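Local coordinates for protein putative oxidoreductase with NAD(P)-binding Rossmann-fold domain (Clostridium difficile, PDB 3UUW) that is probably an NAD(P)-dependent oxidoreductase of the GFO/IDH/MocA family, pairing a Rossmann-fold nucleotide-binding domain with a C-terminal domain built on a large mixed sheet, at residues 297-300 / 301-305; 156-159 / 160-164. All blocks are in the same frame, centred on the assembly; numbering follows the deposited sequence.

Both contacts are local, their centres about 14 Å apart; 297-305 lies within one helix and 156-164 spans the entry to its neighbour. Contact 1 takes in most of helix 295-305, partly buried and held by regular backbone bonds; contact 2 is the solvent-facing start of helix 160-179, where the loop 156-159 turns into the helix. The helices meet where Leu300 and Ile304 of contact 1 pack on Leu164 and Asp161 of contact 2. Chemistry follows place. In 297-305, aliphatic branches fill the inner side while a water joins Gln297 to Glu301; in 156-164, a weak backbone bond, a bridging water and an arginine stem laid beside a phenylalanine mark the helix entry.

Contact 1 (297-300 / 301-305); sequences QRLL and EKIIN
Glu301 OE2 takes hydrogen bonds from two donors: a water 2.7 Å away and the backbone N of Val103, at the start of helix 103-116. The same water accepts from Gln297 NE2 at 3.0 Å, bridging two side chains one helical turn apart whose NE2 and OE2 do not bond directly. The Gln297 amide and Glu301 carboxylate planes stand 86° apart, nearly perpendicular. Gln297 reaches the water because its CG is anti to the backbone N (chi1 -168°) and the chain runs on extended, and NE2 also donates to the carbonyl of Ala100. The backbone is held by the i to i+4 bonds of helix 295-305. Glu301 N donates to Gln297 O at 2.8 Å, and Ile304 N to Leu300 O at 2.8 Å with an almost straight N-H...O angle of 169°. On the apolar side, Leu300 CD2 meets the terminal CD1 of Ile303 at 3.9 Å. Leu300 also rests on Ile165, Tyr168 and Ile169 of helix 160-179, whereas Leu299 and Ile303 cover Ile185 of strand 184-192. The bent chain of Lys302 brings NZ back to within 3.7 Å of Leu299 CD1, a plain van der Waals approach. Arg298 takes little part in the contact; its guanidinium forms salt bridges with Glu107 and Glu291. The two sides of the helix thus differ in chemistry: hydrocarbon joins it to helix 160-179 and strand 184-192, while the water and the Val103 N-H hold the Glu301 carboxylate and probably help to stabilise its negative charge.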
loop_
_atom_site.group_PDB
_atom_site.type_symbol
_atom_site.label_atom_id
_atom_site.label_comp_id
_atom_site.label_asym_id
_atom_site.label_seq_id
_atom_site.Cartn_x
_atom_site.Cartn_y
_atom_site.Cartn_z
ATOM N N GLN A 297 -24.790 21.495 -12.087
ATOM C CA GLN A 297 -24.612 22.305 -13.288
ATOM C C GLN A 297 -24.863 23.796 -13.033
ATOM O O GLN A 297 -24.146 24.647 -13.554
ATOM C CB GLN A 297 -25.511 21.805 -14.403
ATOM C CG GLN A 297 -25.172 22.397 -15.762
ATOM C CD GLN A 297 -26.071 21.854 -16.849
ATOM O OE1 GLN A 297 -26.963 21.040 -16.579
ATOM N NE2 GLN A 297 -25.859 22.320 -18.079
ATOM N N ARG A 298 -25.856 24.078 -12.202
ATOM C CA ARG A 298 -26.190 25.440 -11.821
ATOM C C ARG A 298 -25.000 26.079 -11.114
ATOM O O ARG A 298 -24.645 27.219 -11.403
ATOM C CB ARG A 298 -27.437 25.444 -10.927
ATOM C CG ARG A 298 -28.000 26.787 -10.667
ATOM C CD ARG A 298 -29.121 26.718 -9.612
ATOM N NE ARG A 298 -30.257 25.917 -10.054
ATOM C CZ ARG A 298 -31.155 26.293 -10.970
ATOM N NH1 ARG A 298 -31.074 27.479 -11.568
ATOM N NH2 ARG A 298 -32.154 25.473 -11.280
ATOM N N LEU A 299 -24.350 25.337 -10.225
ATOM C CA LEU A 299 -23.210 25.867 -9.521
ATOM C C LEU A 299 -22.082 26.132 -10.504
ATOM O O LEU A 299 -21.419 27.169 -10.441
ATOM C CB LEU A 299 -22.777 24.904 -8.414
ATOM C CG LEU A 299 -21.608 25.317 -7.529
ATOM C CD1 LEU A 299 -21.796 26.741 -7.043
ATOM C CD2 LEU A 299 -21.507 24.342 -6.362
ATOM N N LEU A 300 -21.882 25.218 -11.447
ATOM C CA LEU A 300 -20.842 25.398 -12.472
ATOM C C LEU A 300 -21.091 26.584 -13.405
ATOM O O LEU A 300 -20.145 27.268 -13.799
ATOM C CB LEU A 300 -20.647 24.118 -13.280
ATOM C CG LEU A 300 -20.033 22.959 -12.486
ATOM C CD1 LEU A 300 -20.025 21.681 -13.302
ATOM C CD2 LEU A 300 -18.626 23.327 -12.036
ATOM N N GLU A 301 -22.351 26.841 -13.747
ATOM C CA GLU A 301 -22.685 28.004 -14.570
ATOM C C GLU A 301 -22.333 29.296 -13.837
ATOM O O GLU A 301 -21.834 30.243 -14.433
ATOM C CB GLU A 301 -24.166 27.978 -14.997
ATOM C CG GLU A 301 -24.450 26.987 -16.108
ATOM C CD GLU A 301 -25.811 27.207 -16.819
ATOM O OE1 GLU A 301 -26.578 28.132 -16.459
ATOM O OE2 GLU A 301 -26.095 26.454 -17.766
ATOM N N LYS A 302 -22.565 29.321 -12.534
ATOM C CA LYS A 302 -22.199 30.476 -11.711
ATOM C C LYS A 302 -20.673 30.684 -11.742
ATOM O O LYS A 302 -20.182 31.803 -11.918
ATOM C CB LYS A 302 -22.765 30.252 -10.319
ATOM C CG LYS A 302 -22.617 31.359 -9.282
ATOM C CD LYS A 302 -23.850 31.324 -8.350
ATOM C CE LYS A 302 -23.499 31.462 -6.895
ATOM N NZ LYS A 302 -23.025 30.140 -6.381
ATOM N N ILE A 303 -19.924 29.590 -11.620
ATOM C CA ILE A 303 -18.477 29.643 -11.694
ATOM C C ILE A 303 -18.015 30.129 -13.080
ATOM O O ILE A 303 -17.171 31.039 -13.195
ATOM C CB ILE A 303 -17.891 28.253 -11.396
ATOM C CG1 ILE A 303 -18.135 27.881 -9.939
ATOM C CG2 ILE A 303 -16.425 28.211 -11.708
ATOM C CD1 ILE A 303 -17.942 26.407 -9.673
ATOM N N ILE A 304 -18.561 29.523 -14.128
ATOM C CA ILE A 304 -18.229 29.902 -15.499
ATOM C C ILE A 304 -18.540 31.392 -15.769
ATOM O O ILE A 304 -17.726 32.113 -16.365
ATOM C CB ILE A 304 -18.959 29.005 -16.513
ATOM C CG1 ILE A 304 -18.382 27.579 -16.459
ATOM C CG2 ILE A 304 -18.824 29.582 -17.933
ATOM C CD1 ILE A 304 -19.275 26.512 -17.071
ATOM N N ASN A 305 -19.681 31.850 -15.285
ATOM C CA ASN A 305 -20.084 33.256 -15.488
ATOM C C ASN A 305 -19.270 34.275 -14.685
ATOM O O ASN A 305 -19.267 35.474 -15.014
ATOM C CB ASN A 305 -21.579 33.413 -15.217
ATOM C CG ASN A 305 -22.440 32.773 -16.312
ATOM O OD1 ASN A 305 -22.058 32.753 -17.487
ATOM N ND2 ASN A 305 -23.607 32.258 -15.931
HETATM O O HOH W 1 -24.239 24.735 -18.667
#

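Contact 2 (156-159 / 160-164); sequences RNVR and FDSTL
Helix 160-179 begins here, with Arg159 at the N-cap position and its side chain lying against those of the first two helical residues. Arg159 O receives a weak hydrogen bond from Ser162 N, 3.1 Å long and bent to 132° at the hydrogen. The arginine stem is fully extended, with CG anti to the backbone N (chi1 -163°), and it runs beside Phe160, both side chains pointing the same way. Arg159 CG comes 4.0 Å from Phe160 CD1, and the guanidinium and ring planes are inclined by 70° and meet obliquely. Asp161 OD1 approaches this stem from across, touching Arg159 CG at 3.2 Å. OD1 lies 4.1 Å from Arg159 NE and well out of the guanidinium plane, so the opposite charges probably attract without any N-H aimed at the oxygen; NE is buried here and has no hydrogen-bond partner in the model. This is the point where the loop after strand 142-150 enters a helix of the C-terminal domain, next to strand 198-206: Phe160 packs inward on Leu198, and its backbone bonds to Lys196. Ahead of the cap, Val158 CG1 lies 3.6 Å from Ser162 CB, a van der Waals contact across the start of the helix. Val158 O accepts a hydrogen bond from a water at 2.7 Å. That water is also hydrogen-bonded to Thr163 OG1, 2.8 Å away, tying the loop to the first helical turn. Asn197 ND2 donates to both Val158 O and Asn157 OD1, where Asn157 is the centre of an inverse gamma turn.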
loop_
_atom_site.group_PDB
_atom_site.type_symbol
_atom_site.label_atom_id
_atom_site.label_comp_id
_atom_site.label_asym_id
_atom_site.label_seq_id
_atom_site.Cartn_x
_atom_site.Cartn_y
_atom_site.Cartn_z
ATOM N N ARG A 156 -6.537 19.167 -23.280
ATOM C CA ARG A 156 -6.925 19.205 -24.694
ATOM C C ARG A 156 -7.393 20.591 -25.130
ATOM O O ARG A 156 -7.560 21.496 -24.303
ATOM C CB ARG A 156 -8.024 18.163 -24.950
ATOM C CG ARG A 156 -7.625 16.738 -24.537
ATOM C CD ARG A 156 -6.453 16.213 -25.373
ATOM N NE ARG A 156 -6.899 15.629 -26.636
ATOM C CZ ARG A 156 -6.885 14.327 -26.925
ATOM N NH1 ARG A 156 -6.410 13.437 -26.054
ATOM N NH2 ARG A 156 -7.325 13.907 -28.108
ATOM N N ASN A 157 -7.617 20.759 -26.431
ATOM C CA ASN A 157 -7.999 22.067 -26.944
ATOM C C ASN A 157 -9.515 22.253 -27.047
ATOM O O ASN A 157 -10.090 22.303 -28.133
ATOM C CB ASN A 157 -7.311 22.356 -28.281
ATOM C CG ASN A 157 -7.306 23.841 -28.627
ATOM O OD1 ASN A 157 -7.559 24.694 -27.774
ATOM N ND2 ASN A 157 -6.998 24.155 -29.884
ATOM N N VAL A 158 -10.154 22.338 -25.886
ATOM C CA VAL A 158 -11.571 22.647 -25.796
ATOM C C VAL A 158 -11.657 23.724 -24.731
ATOM O O VAL A 158 -10.860 23.727 -23.791
ATOM C CB VAL A 158 -12.409 21.439 -25.397
ATOM C CG1 VAL A 158 -13.889 21.746 -25.609
ATOM C CG2 VAL A 158 -12.001 20.214 -26.212
ATOM N N ARG A 159 -12.585 24.663 -24.881
ATOM C CA ARG A 159 -12.683 25.735 -23.905
ATOM C C ARG A 159 -12.970 25.138 -22.512
ATOM O O ARG A 159 -13.647 24.121 -22.382
ATOM C CB ARG A 159 -13.732 26.765 -24.312
ATOM C CG ARG A 159 -13.585 28.070 -23.567
ATOM C CD ARG A 159 -14.530 29.150 -24.074
ATOM N NE ARG A 159 -14.332 30.372 -23.299
ATOM C CZ ARG A 159 -14.976 31.516 -23.490
ATOM N NH1 ARG A 159 -15.891 31.633 -24.452
ATOM N NH2 ARG A 159 -14.698 32.555 -22.711
ATOM N N PHE A 160 -12.432 25.779 -21.484
ATOM C CA PHE A 160 -12.534 25.252 -20.108
ATOM C C PHE A 160 -13.972 24.975 -19.652
ATOM O O PHE A 160 -14.208 24.033 -18.896
ATOM C CB PHE A 160 -11.855 26.203 -19.135
ATOM C CG PHE A 160 -12.655 27.441 -18.858
ATOM C CD1 PHE A 160 -12.633 28.512 -19.736
ATOM C CD2 PHE A 160 -13.454 27.520 -17.723
ATOM C CE1 PHE A 160 -13.385 29.649 -19.490
ATOM C CE2 PHE A 160 -14.201 28.658 -17.462
ATOM C CZ PHE A 160 -14.169 29.725 -18.352
ATOM N N ASP A 161 -14.936 25.800 -20.073
ATOM C CA ASP A 161 -16.322 25.596 -19.639
ATOM C C ASP A 161 -16.885 24.232 -20.053
ATOM O O ASP A 161 -17.646 23.620 -19.305
ATOM C CB ASP A 161 -17.251 26.745 -20.067
ATOM C CG ASP A 161 -17.237 27.010 -21.570
ATOM O OD1 ASP A 161 -16.181 26.869 -22.229
ATOM O OD2 ASP A 161 -18.304 27.388 -22.098
ATOM N N SER A 162 -16.497 23.750 -21.225
ATOM C CA SER A 162 -16.914 22.424 -21.687
ATOM C C SER A 162 -16.389 21.338 -20.747
ATOM O O SER A 162 -17.117 20.442 -20.348
ATOM C CB SER A 162 -16.399 22.177 -23.102
ATOM O OG SER A 162 -16.845 23.200 -23.955
ATOM N N THR A 163 -15.118 21.434 -20.388
ATOM C CA THR A 163 -14.509 20.465 -19.472
ATOM C C THR A 163 -15.158 20.517 -18.076
ATOM O O THR A 163 -15.405 19.498 -17.455
ATOM C CB THR A 163 -12.992 20.699 -19.390
ATOM O OG1 THR A 163 -12.458 20.751 -20.720
ATOM C CG2 THR A 163 -12.308 19.593 -18.623
ATOM N N LEU A 164 -15.476 21.716 -17.593
ATOM C CA LEU A 164 -16.128 21.815 -16.301
ATOM C C LEU A 164 -17.495 21.093 -16.281
ATOM O O LEU A 164 -17.744 20.281 -15.417
ATOM C CB LEU A 164 -16.300 23.279 -15.900
ATOM C CG LEU A 164 -15.036 24.068 -15.557
ATOM C CD1 LEU A 164 -15.407 25.507 -15.202
ATOM C CD2 LEU A 164 -14.218 23.407 -14.420
HETATM O O HOH W 2 -10.413 22.541 -21.426
#